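Local coordinates for protein ecdysteroid-phosphate phosphatase (Bombyx mori, PDB 3C7T) that hydrolyses ecdysteroid phosphates such as ecdysone 22-phosphate to release the active hormones and also acts as a protein tyrosine phosphatase, at residues 163-167 with 194-198. Sequence-based numbering, arbitrary orientation.
Sequences DEFFK and ITLDQ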
# COMPACT_ATOMS: atom_id res chain seq x y z
N ASP A 163 -14.63 11.74 31.00
CA ASP A 163 -15.45 12.94 30.78
C ASP A 163 -14.65 14.11 30.22
O ASP A 163 -15.11 14.78 29.28
CB ASP A 163 -16.15 13.37 32.08
CG ASP A 163 -17.44 12.59 32.33
OD1 ASP A 163 -17.69 11.57 31.63
OD2 ASP A 163 -18.21 12.99 33.23
N GLU A 164 -13.47 14.36 30.79
CA GLU A 164 -12.58 15.43 30.35
C GLU A 164 -12.11 15.20 28.92
O GLU A 164 -11.98 16.15 28.13
CB GLU A 164 -11.37 15.52 31.28
CG GLU A 164 -11.67 16.17 32.63
CD GLU A 164 -10.63 15.87 33.70
OE1 GLU A 164 -9.77 14.96 33.52
OE2 GLU A 164 -10.68 16.54 34.75
N PHE A 165 -11.85 13.94 28.59
CA PHE A 165 -11.44 13.58 27.24
C PHE A 165 -12.53 13.93 26.23
O PHE A 165 -12.26 14.62 25.24
CB PHE A 165 -11.04 12.10 27.14
CG PHE A 165 -11.12 11.54 25.75
CD1 PHE A 165 -10.20 11.93 24.77
CD2 PHE A 165 -12.12 10.64 25.40
CE1 PHE A 165 -10.29 11.43 23.47
CE2 PHE A 165 -12.21 10.13 24.08
CZ PHE A 165 -11.30 10.54 23.13
N PHE A 166 -13.75 13.47 26.48
CA PHE A 166 -14.82 13.75 25.54
C PHE A 166 -15.16 15.24 25.42
O PHE A 166 -15.54 15.73 24.36
CB PHE A 166 -16.05 12.90 25.83
CG PHE A 166 -15.92 11.48 25.34
CD1 PHE A 166 -15.88 11.20 23.98
CD2 PHE A 166 -15.84 10.43 26.24
CE1 PHE A 166 -15.76 9.88 23.52
CE2 PHE A 166 -15.71 9.10 25.80
CZ PHE A 166 -15.67 8.83 24.44
N LYS A 167 -15.01 15.97 26.53
CA LYS A 167 -15.25 17.40 26.54
C LYS A 167 -14.26 18.14 25.63
O LYS A 167 -14.67 19.01 24.86
CB LYS A 167 -15.19 17.92 27.98
CG LYS A 167 -15.45 19.43 28.18
CD LYS A 167 -16.79 19.85 27.61
CE LYS A 167 -17.12 21.28 28.02
NZ LYS A 167 -18.35 21.76 27.37
N ILE A 194 -11.35 6.57 17.66
CA ILE A 194 -12.44 7.18 18.43
C ILE A 194 -12.98 8.49 17.80
O ILE A 194 -14.12 8.92 18.07
CB ILE A 194 -11.96 7.39 19.90
CG1 ILE A 194 -13.11 7.73 20.86
CG2 ILE A 194 -10.83 8.42 19.98
CD1 ILE A 194 -14.23 6.73 20.88
N THR A 195 -12.16 9.12 16.94
CA THR A 195 -12.49 10.40 16.32
C THR A 195 -13.80 10.37 15.54
O THR A 195 -14.57 11.36 15.54
CB THR A 195 -11.34 10.88 15.42
OG1 THR A 195 -10.17 11.03 16.22
CG2 THR A 195 -11.66 12.25 14.73
N LEU A 196 -14.06 9.23 14.88
CA LEU A 196 -15.28 9.06 14.10
C LEU A 196 -16.52 9.15 14.99
O LEU A 196 -17.43 9.94 14.70
CB LEU A 196 -15.26 7.76 13.29
CG LEU A 196 -14.45 7.79 11.98
CD1 LEU A 196 -12.94 8.00 12.20
CD2 LEU A 196 -14.69 6.49 11.19
N ASP A 197 -16.54 8.38 16.08
CA ASP A 197 -17.62 8.50 17.09
C ASP A 197 -17.67 9.87 17.79
O ASP A 197 -18.76 10.37 18.11
CB ASP A 197 -17.54 7.38 18.13
CG ASP A 197 -18.23 6.10 17.68
OD1 ASP A 197 -18.80 6.07 16.57
OD2 ASP A 197 -18.23 5.12 18.47
N GLN A 198 -16.51 10.49 18.01
CA GLN A 198 -16.49 11.86 18.57
C GLN A 198 -17.16 12.89 17.66
O GLN A 198 -17.91 13.80 18.11
CB GLN A 198 -15.06 12.30 18.88
CG GLN A 198 -14.45 11.61 20.06
CD GLN A 198 -13.05 12.09 20.29
OE1 GLN A 198 -12.12 11.71 19.57
NE2 GLN A 198 -12.88 12.95 21.28
O HOH W 1 -15.21 14.06 22.22
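The Phe165 ring reaches helix 193-204 with its far end: Ile194 CG2 sits at its edge, near the ring plane, 3.8 Å from Phe165 CZ, while the Gln198 amide comes in obliquely, NE2 3.4 Å from Phe165 CZ, its plane turned 33° from the ring. Against one face of the Phe166 ring lies Phe165 CE2, offset toward the rim; from an oblique direction CG of Gln198 approaches Phe166 CE1 at 4.1 Å, and here amide and ring planes stand nearly perpendicular (84°). Tyr216 stacks with Phe166, and Ile218 touches both phenylalanines and Ile194. With CG of Phe165 anti to the backbone N, its ring ends at Ile194 CG2 and the Gln198 amide; CG of Phe166 lies beside its own backbone N, anti to the carbonyl carbon, which brings that ring alongside Gln198 CG. No direct hydrogen bond joins the segments; instead one water accepts from Gln198 NE2 at 2.7 Å and donates to Phe166 O at 2.7 Å, giving the amide nitrogen a polar partner among the aromatic rings. A leucine in place of Gln198 would probably leave this water without its donor and break the link to Phe166 O. The axes of the two short segments cross at -71°, 12.2 Å apart, a separation spanned by the large side chains. This is helix-helix packing on the alpha/beta core of the histidine phosphatase domain, beside the active site: helix 193-204 follows strand 187-191 and His192, which lines the tungstate pocket and is an inferred active-site residue, and the Ile194 side chain lies about 7 Å from the bound tungstate.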